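Local structure of putative NADPH:quinone oxidoreductase (3IUP) at residues Pro226-Asp231 against Gly254-Thr259; Ser173-Thr178 against Gln186-Ile191; Ala263-Ser268 against Thr279-Tyr284. The protein is a putative NADPH:quinone oxidoreductase that binds NADPH and probably uses it to reduce quinones. All blocks are in the same frame, centred on the assembly; numbering follows the deposited sequence.

Contact 1 (Pro226-Asp231 against Gly254-Thr259); sequences PTFMQD and GGQILT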
loop_
_atom_site.group_PDB
_atom_site.type_symbol
_atom_site.label_atom_id
_atom_site.label_comp_id
_atom_site.label_asym_id
_atom_site.label_seq_id
_atom_site.Cartn_x
_atom_site.Cartn_y
_atom_site.Cartn_z
ATOM N N PRO A 226 13.934 -11.485 -20.975
ATOM C CA PRO A 226 12.782 -12.391 -21.144
ATOM C C PRO A 226 12.602 -13.365 -20.014
ATOM O O PRO A 226 11.564 -13.990 -19.943
ATOM C CB PRO A 226 13.110 -13.166 -22.439
ATOM C CG PRO A 226 14.624 -13.036 -22.552
ATOM C CD PRO A 226 14.909 -11.652 -22.066
ATOM N N THR A 227 13.568 -13.507 -19.135
ATOM C CA THR A 227 13.385 -14.353 -17.947
ATOM C C THR A 227 13.365 -13.545 -16.631
ATOM O O THR A 227 13.721 -14.076 -15.580
ATOM C CB THR A 227 14.501 -15.384 -17.823
ATOM O OG1 THR A 227 15.758 -14.707 -17.866
ATOM C CG2 THR A 227 14.437 -16.441 -19.002
ATOM N N PHE A 228 12.990 -12.276 -16.711
ATOM C CA PHE A 228 12.995 -11.358 -15.544
ATOM C C PHE A 228 12.336 -11.966 -14.313
ATOM O O PHE A 228 12.923 -11.971 -13.229
ATOM C CB PHE A 228 12.279 -10.056 -15.935
ATOM C CG PHE A 228 12.161 -9.053 -14.806
ATOM C CD1 PHE A 228 13.286 -8.624 -14.132
ATOM C CD2 PHE A 228 10.918 -8.560 -14.414
ATOM C CE1 PHE A 228 13.191 -7.698 -13.077
ATOM C CE2 PHE A 228 10.828 -7.636 -13.379
ATOM C CZ PHE A 228 11.958 -7.225 -12.717
HETATM N N MSE A 229 11.116 -12.467 -14.461
HETATM C CA MSE A 229 10.380 -12.986 -13.291
HETATM C C MSE A 229 11.109 -14.173 -12.652
HETATM O O MSE A 229 11.259 -14.258 -11.435
HETATM C CB MSE A 229 8.907 -13.313 -13.599
HETATM C CG MSE A 229 8.113 -12.212 -14.183
HETATM SE SE MSE A 229 7.823 -10.750 -12.824
HETATM C CE MSE A 229 6.267 -11.560 -12.012
ATOM N N GLN A 230 11.613 -15.094 -13.471
ATOM C CA GLN A 230 12.434 -16.141 -12.925
ATOM C C GLN A 230 13.716 -15.648 -12.252
ATOM O O GLN A 230 14.081 -16.126 -11.179
ATOM C CB GLN A 230 12.764 -17.125 -14.032
ATOM C CG GLN A 230 13.737 -18.231 -13.699
ATOM C CD GLN A 230 14.049 -19.028 -14.973
ATOM O OE1 GLN A 230 13.140 -19.291 -15.776
ATOM N NE2 GLN A 230 15.324 -19.315 -15.213
ATOM N N ASP A 231 14.418 -14.709 -12.896
ATOM C CA ASP A 231 15.676 -14.172 -12.357
ATOM C C ASP A 231 15.393 -13.482 -10.992
ATOM O O ASP A 231 16.122 -13.654 -10.026
ATOM C CB ASP A 231 16.255 -13.058 -13.259
ATOM C CG ASP A 231 16.503 -13.464 -14.719
ATOM O OD1 ASP A 231 16.656 -14.675 -15.017
ATOM O OD2 ASP A 231 16.568 -12.497 -15.571
ATOM N N GLY A 254 6.151 -2.706 -9.242
ATOM C CA GLY A 254 5.817 -2.931 -7.824
ATOM C C GLY A 254 5.110 -4.254 -7.604
ATOM O O GLY A 254 5.460 -5.030 -6.675
ATOM N N GLY A 255 4.085 -4.539 -8.415
ATOM C CA GLY A 255 3.366 -5.779 -8.295
ATOM C C GLY A 255 4.184 -7.000 -8.685
ATOM O O GLY A 255 4.082 -8.074 -8.073
ATOM N N GLN A 256 5.007 -6.829 -9.726
ATOM C CA GLN A 256 5.940 -7.882 -10.087
ATOM C C GLN A 256 6.820 -8.289 -8.918
ATOM O O GLN A 256 7.001 -9.478 -8.686
ATOM C CB GLN A 256 6.759 -7.474 -11.270
ATOM C CG GLN A 256 5.926 -7.526 -12.536
ATOM C CD GLN A 256 6.620 -6.899 -13.724
ATOM O OE1 GLN A 256 7.455 -6.026 -13.579
ATOM N NE2 GLN A 256 6.186 -7.283 -14.914
ATOM N N ILE A 257 7.382 -7.303 -8.210
ATOM C CA ILE A 257 8.226 -7.571 -7.057
ATOM C C ILE A 257 7.451 -8.340 -5.981
ATOM O O ILE A 257 7.928 -9.356 -5.432
ATOM C CB ILE A 257 8.814 -6.304 -6.461
ATOM C CG1 ILE A 257 9.763 -5.634 -7.453
ATOM C CG2 ILE A 257 9.532 -6.641 -5.110
ATOM C CD1 ILE A 257 10.119 -4.214 -7.154
ATOM N N LEU A 258 6.242 -7.863 -5.660
ATOM C CA LEU A 258 5.414 -8.560 -4.668
ATOM C C LEU A 258 5.156 -10.000 -5.104
ATOM O O LEU A 258 5.216 -10.939 -4.278
ATOM C CB LEU A 258 4.112 -7.809 -4.422
ATOM C CG LEU A 258 4.279 -6.487 -3.672
ATOM C CD1 LEU A 258 2.989 -5.651 -3.735
ATOM C CD2 LEU A 258 4.737 -6.787 -2.197
ATOM N N THR A 259 4.800 -10.187 -6.359
ATOM C CA THR A 259 4.517 -11.522 -6.870
ATOM C C THR A 259 5.738 -12.443 -6.681
ATOM O O THR A 259 5.614 -13.596 -6.220
ATOM C CB THR A 259 4.049 -11.434 -8.361
ATOM O OG1 THR A 259 2.891 -10.598 -8.450
ATOM C CG2 THR A 259 3.742 -12.806 -8.973
#
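T259 OG1, whose neighbouring methyl touches M229 across the contact, lies 2.8 Å from G255 O one turn back in its own helix and also pairs with N299 OD1, so two acceptors share the reach of one hydroxyl. The methyl CG2 of T259 meets CE of the selenomethionine M229 at 4.1 Å. M229 gets there by folding twice, at chi2 (-69°) and chi3 (-85°), which carries its selenium over the root of Q256. SE rests 3.8 Å from Q256 CG and just as near Q256 CB, the two side chains crossing at about a right angle. Beyond CG, Q256 runs extended toward F228, and its OE1 comes to the ring edge, near the ring plane, 3.7 Å from F228 CE2. Ring and amide planes are turned 62° apart, so they do not stack. F228 also packs on L253 and on C221 of strand 220-222. Away from the interface, T227 OG1 donates to D231 OD1 on the syn side of the carboxylate, tilted from its plane. Helices 228-239 and 253-266 of the Rossmann-type nucleotide-binding domain thus meet through selenium, methyls and an aromatic edge, while T259 OG1 is engaged by G255 O and N299. Cohesion here rests largely on dispersion, with the Q256 carbonyl oxygen near the aromatic C-H edge as a weak polar contribution at most.

Contact 2 (Ser173-Thr178 against Gln186-Ile191); sequences SALVHT and QMLNQI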
loop_
_atom_site.group_PDB
_atom_site.type_symbol
_atom_site.label_atom_id
_atom_site.label_comp_id
_atom_site.label_asym_id
_atom_site.label_seq_id
_atom_site.Cartn_x
_atom_site.Cartn_y
_atom_site.Cartn_z
ATOM N N SER A 173 15.229 -8.117 6.510
ATOM C CA SER A 173 16.663 -8.371 6.605
ATOM C C SER A 173 17.410 -8.057 5.298
ATOM O O SER A 173 18.656 -7.967 5.296
ATOM C CB SER A 173 16.889 -9.822 6.996
ATOM O OG SER A 173 16.198 -10.632 6.062
ATOM N N ALA A 174 16.679 -7.891 4.202
ATOM C CA ALA A 174 17.298 -7.556 2.918
ATOM C C ALA A 174 16.312 -6.759 2.088
ATOM O O ALA A 174 15.118 -6.712 2.399
ATOM C CB ALA A 174 17.727 -8.832 2.174
ATOM N N LEU A 175 16.800 -6.119 1.034
ATOM C CA LEU A 175 15.965 -5.248 0.258
ATOM C C LEU A 175 16.163 -5.315 -1.261
ATOM O O LEU A 175 17.140 -5.845 -1.783
ATOM C CB LEU A 175 16.078 -3.791 0.771
ATOM C CG LEU A 175 17.289 -3.028 0.357
ATOM C CD1 LEU A 175 17.255 -1.545 0.855
ATOM C CD2 LEU A 175 18.540 -3.689 0.818
ATOM N N VAL A 176 15.169 -4.800 -1.941
ATOM C CA VAL A 176 15.126 -4.610 -3.373
ATOM C C VAL A 176 15.095 -3.123 -3.706
ATOM O O VAL A 176 14.369 -2.324 -3.052
ATOM C CB VAL A 176 13.904 -5.267 -3.909
ATOM C CG1 VAL A 176 13.805 -5.155 -5.527
ATOM C CG2 VAL A 176 13.818 -6.749 -3.416
ATOM N N HIS A 177 15.794 -2.732 -4.779
ATOM C CA HIS A 177 15.793 -1.349 -5.223
ATOM C C HIS A 177 15.693 -1.295 -6.751
ATOM O O HIS A 177 16.433 -1.988 -7.429
ATOM C CB HIS A 177 17.030 -0.617 -4.714
ATOM C CG HIS A 177 17.052 0.831 -5.062
ATOM N ND1 HIS A 177 18.108 1.420 -5.713
ATOM C CD2 HIS A 177 16.096 1.788 -4.948
ATOM C CE1 HIS A 177 17.826 2.695 -5.927
ATOM N NE2 HIS A 177 16.605 2.941 -5.501
ATOM N N THR A 178 14.784 -0.491 -7.266
ATOM C CA THR A 178 14.573 -0.345 -8.704
ATOM C C THR A 178 15.246 0.934 -9.245
ATOM O O THR A 178 15.701 1.794 -8.496
ATOM C CB THR A 178 13.119 -0.389 -9.111
ATOM O OG1 THR A 178 12.469 0.858 -8.772
ATOM C CG2 THR A 178 12.372 -1.576 -8.440
ATOM N N GLN A 186 23.454 3.541 -7.190
ATOM C CA GLN A 186 24.860 3.235 -7.117
ATOM C C GLN A 186 25.372 3.393 -5.675
ATOM O O GLN A 186 26.161 2.588 -5.238
ATOM C CB GLN A 186 25.671 4.075 -8.106
ATOM C CG GLN A 186 25.336 3.762 -9.533
ATOM C CD GLN A 186 25.992 4.681 -10.541
ATOM O OE1 GLN A 186 27.192 4.821 -10.515
ATOM N NE2 GLN A 186 25.196 5.296 -11.461
HETATM N N MSE A 187 24.865 4.402 -4.950
HETATM C CA MSE A 187 25.233 4.590 -3.561
HETATM C C MSE A 187 24.699 3.480 -2.731
HETATM O O MSE A 187 25.401 2.981 -1.881
HETATM C CB MSE A 187 24.721 5.938 -2.984
HETATM C CG MSE A 187 25.190 7.088 -3.681
HETATM SE SE MSE A 187 24.310 8.620 -2.836
HETATM C CE MSE A 187 25.127 9.940 -4.016
ATOM N N LEU A 188 23.434 3.110 -2.945
ATOM C CA LEU A 188 22.830 2.061 -2.139
ATOM C C LEU A 188 23.584 0.749 -2.280
ATOM O O LEU A 188 23.864 0.047 -1.311
ATOM C CB LEU A 188 21.353 1.906 -2.495
ATOM C CG LEU A 188 20.704 0.737 -1.743
ATOM C CD1 LEU A 188 20.637 1.042 -0.201
ATOM C CD2 LEU A 188 19.298 0.493 -2.373
ATOM N N ASN A 189 23.975 0.436 -3.506
ATOM C CA ASN A 189 24.747 -0.775 -3.728
ATOM C C ASN A 189 26.082 -0.720 -2.966
ATOM O O ASN A 189 26.477 -1.690 -2.359
ATOM C CB ASN A 189 24.985 -0.983 -5.207
ATOM C CG ASN A 189 25.786 -2.229 -5.476
ATOM O OD1 ASN A 189 25.347 -3.331 -5.154
ATOM N ND2 ASN A 189 26.953 -2.060 -6.088
ATOM N N GLN A 190 26.763 0.426 -2.950
ATOM C CA GLN A 190 28.001 0.536 -2.164
ATOM C C GLN A 190 27.787 0.378 -0.636
ATOM O O GLN A 190 28.604 -0.219 0.062
ATOM C CB GLN A 190 28.756 1.833 -2.476
ATOM C CG GLN A 190 29.324 1.937 -3.936
ATOM C CD GLN A 190 30.132 0.700 -4.317
ATOM O OE1 GLN A 190 30.990 0.282 -3.553
ATOM N NE2 GLN A 190 29.811 0.076 -5.440
ATOM N N ILE A 191 26.704 0.957 -0.133
ATOM C CA ILE A 191 26.346 0.805 1.285
ATOM C C ILE A 191 26.173 -0.667 1.609
ATOM O O ILE A 191 26.708 -1.182 2.578
ATOM C CB ILE A 191 25.027 1.573 1.622
ATOM C CG1 ILE A 191 25.229 3.066 1.584
ATOM C CG2 ILE A 191 24.474 1.158 2.983
ATOM C CD1 ILE A 191 23.886 3.817 1.496
#
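L175, in strand 175-177, brings CD1 to 4.3 Å from L188 CD2, a loose apolar touch between two leucine methyls. V176 turns to the other face of the sheet and leaves the helix to its neighbours. H177 faces the helix again and makes the tighter contact: its CB is 3.4 Å from L188 CD2, and the same methyl lies 3.5 Å from H177 CG and 3.7 Å from H177 ND1, meeting the ring at a slant. A chi1 of -176° swings the imidazole away from the backbone N, alongside L188, and its NE2 is hydrogen-bonded to Y286 OH. L188 CD2 therefore touches both L175 and H177, neighbours on one face of the strand; L188 also touches V164 of helix 155-169. The pair belongs to the beta-alpha-beta unit 175-177, 183-195, 199-203 of the parallel Rossmann-type sheet. Between these segments the helix meets the strand through one methyl, L188 CD2, while the outer nitrogen of H177 is left to a polar partner. The L188 methyl near CB and CG, together with the NE2 bond to Y286, should limit rotation of the imidazole.

Contact 3 (Ala263-Ser268 against Thr279-Tyr284); sequences AALNKS and THKQVY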
loop_
_atom_site.group_PDB
_atom_site.type_symbol
_atom_site.label_atom_id
_atom_site.label_comp_id
_atom_site.label_asym_id
_atom_site.label_seq_id
_atom_site.Cartn_x
_atom_site.Cartn_y
_atom_site.Cartn_z
ATOM N N ALA A 263 6.376 -15.780 -4.367
ATOM C CA ALA A 263 6.874 -17.040 -4.980
ATOM C C ALA A 263 8.071 -17.551 -4.207
ATOM O O ALA A 263 8.181 -18.762 -3.945
ATOM C CB ALA A 263 7.241 -16.851 -6.462
ATOM N N ALA A 264 8.990 -16.646 -3.860
ATOM C CA ALA A 264 10.206 -16.991 -3.110
ATOM C C ALA A 264 9.854 -17.485 -1.700
ATOM O O ALA A 264 10.380 -18.490 -1.216
ATOM C CB ALA A 264 11.168 -15.794 -3.034
ATOM N N LEU A 265 8.940 -16.775 -1.035
ATOM C CA LEU A 265 8.476 -17.185 0.304
ATOM C C LEU A 265 7.811 -18.560 0.282
ATOM O O LEU A 265 8.017 -19.387 1.182
ATOM C CB LEU A 265 7.503 -16.150 0.907
ATOM C CG LEU A 265 8.211 -14.898 1.409
ATOM C CD1 LEU A 265 7.179 -13.719 1.538
ATOM C CD2 LEU A 265 8.970 -15.104 2.706
ATOM N N ASN A 266 7.040 -18.832 -0.741
ATOM C CA ASN A 266 6.263 -20.060 -0.746
ATOM C C ASN A 266 7.129 -21.288 -1.034
ATOM O O ASN A 266 6.674 -22.410 -0.861
ATOM C CB ASN A 266 5.109 -19.953 -1.718
ATOM C CG ASN A 266 4.013 -19.061 -1.189
ATOM O OD1 ASN A 266 3.877 -18.878 0.032
ATOM N ND2 ASN A 266 3.240 -18.487 -2.089
ATOM N N LYS A 267 8.373 -21.082 -1.442
ATOM C CA LYS A 267 9.273 -22.196 -1.628
ATOM C C LYS A 267 9.545 -22.840 -0.283
ATOM O O LYS A 267 9.828 -24.025 -0.231
ATOM C CB LYS A 267 10.546 -21.769 -2.375
ATOM C CG LYS A 267 10.183 -21.298 -3.762
ATOM C CD LYS A 267 11.218 -21.517 -4.836
ATOM C CE LYS A 267 10.724 -20.917 -6.135
ATOM N NZ LYS A 267 11.513 -21.361 -7.314
ATOM N N SER A 268 9.390 -22.091 0.803
ATOM C CA SER A 268 9.564 -22.634 2.157
ATOM C C SER A 268 8.246 -22.925 2.880
ATOM O O SER A 268 8.266 -23.290 4.063
ATOM C CB SER A 268 10.377 -21.657 2.991
ATOM O OG SER A 268 11.414 -21.112 2.220
ATOM N N THR A 279 4.311 -13.772 5.928
ATOM C CA THR A 279 5.419 -12.818 5.978
ATOM C C THR A 279 5.070 -11.552 5.192
ATOM O O THR A 279 4.781 -11.609 3.977
ATOM C CB THR A 279 6.693 -13.440 5.426
ATOM O OG1 THR A 279 7.041 -14.565 6.263
ATOM C CG2 THR A 279 7.827 -12.449 5.395
ATOM N N HIS A 280 5.102 -10.430 5.885
ATOM C CA HIS A 280 4.742 -9.160 5.271
ATOM C C HIS A 280 5.772 -8.690 4.259
ATOM O O HIS A 280 6.966 -8.618 4.569
ATOM C CB HIS A 280 4.586 -8.056 6.341
ATOM C CG HIS A 280 4.189 -6.722 5.759
ATOM N ND1 HIS A 280 2.891 -6.427 5.391
ATOM C CD2 HIS A 280 4.925 -5.632 5.441
ATOM C CE1 HIS A 280 2.852 -5.205 4.881
ATOM N NE2 HIS A 280 4.069 -4.705 4.892
ATOM N N LYS A 281 5.283 -8.369 3.063
ATOM C CA LYS A 281 6.049 -7.860 1.945
ATOM C C LYS A 281 5.647 -6.405 1.714
ATOM O O LYS A 281 4.430 -6.103 1.669
ATOM C CB LYS A 281 5.677 -8.624 0.686
ATOM C CG LYS A 281 6.046 -10.088 0.726
ATOM C CD LYS A 281 5.155 -10.972 -0.202
ATOM C CE LYS A 281 3.689 -11.060 0.234
ATOM N NZ LYS A 281 3.621 -11.959 1.429
ATOM N N GLN A 282 6.629 -5.529 1.602
ATOM C CA GLN A 282 6.368 -4.094 1.524
ATOM C C GLN A 282 7.056 -3.470 0.291
ATOM O O GLN A 282 8.245 -3.686 0.105
ATOM C CB GLN A 282 6.871 -3.400 2.782
ATOM C CG GLN A 282 6.615 -1.888 2.853
ATOM C CD GLN A 282 5.140 -1.522 2.952
ATOM O OE1 GLN A 282 4.331 -2.243 3.518
ATOM N NE2 GLN A 282 4.789 -0.376 2.368
ATOM N N VAL A 283 6.328 -2.676 -0.485
ATOM C CA VAL A 283 6.929 -1.886 -1.588
ATOM C C VAL A 283 6.670 -0.430 -1.330
ATOM O O VAL A 283 5.499 -0.042 -1.209
ATOM C CB VAL A 283 6.389 -2.270 -2.955
ATOM C CG1 VAL A 283 6.991 -1.288 -4.054
ATOM C CG2 VAL A 283 6.752 -3.725 -3.277
ATOM N N TYR A 284 7.716 0.375 -1.201
ATOM C CA TYR A 284 7.576 1.824 -1.120
ATOM C C TYR A 284 7.809 2.428 -2.502
ATOM O O TYR A 284 8.853 2.189 -3.118
ATOM C CB TYR A 284 8.530 2.368 -0.109
ATOM C CG TYR A 284 8.078 2.132 1.305
ATOM C CD1 TYR A 284 6.955 2.758 1.781
ATOM C CD2 TYR A 284 8.802 1.286 2.181
ATOM C CE1 TYR A 284 6.535 2.579 3.089
ATOM C CE2 TYR A 284 8.391 1.103 3.497
ATOM C CZ TYR A 284 7.249 1.745 3.930
ATOM O OH TYR A 284 6.766 1.610 5.210
#
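L265 meets T279 and K281 before the flat groups begin; farther along the strand, away from the helix, lie the H280 and Y284 rings, and the Q282 amide is bonded to one and lies over the other. Q282 OE1 lies in the plane of the H280 ring at the edge, accepting H280 NE2 on a lone pair over 2.8 Å with an N-H...O angle of 160°. Q282 NE2 sits 3.5 Å above one face of the Y284 ring, offset toward the rim; W309 meets Y284 edge-to-face. On the helix side, both L265 methyls lie against T279, CD2 3.9 Å from T279 CB and CD1 as near. CD1 also comes within 3.8 Å of K281 CD, leucine and lysine reaching toward each other tip to tip. K281 is bent at chi3 (-67°) and chi4, which curls NZ back to T279 O at 2.8 Å; a salt bridge to E262 and a weak bond to A303 O also hold this ammonium. The lysine therefore offers hydrocarbon to L265 while its charge is paired. The contact ties the end of helix 253-266 to strand 281-285, completing a beta-alpha-beta unit that begins with strand 243-249; the strand runs between 243-249 and 304-308, and A263 and A264 touch helix 228-239.

Overall arrangement
All three contacts belong to the six-stranded parallel sheet and its helices. Contacts 1 and 3 share helix 253-266, one near its start and one at its end, with centres about 12 Å apart; L258 CD2 lies 3.5 Å from K281 CB, so the same helix packs on strand 281-285 between them. Contact 2 is about 17 Å from each of the others, centre to centre, yet it touches contact 1 through I257 CD1 and T178 CG2 at 3.7 Å, across the sheet from helix 183-195. Contact 2 is close to the cofactor: the H177 side chain is about 6 Å from a bound NADPH, whereas that of Q256 in contact 1 is about 11 Å from one.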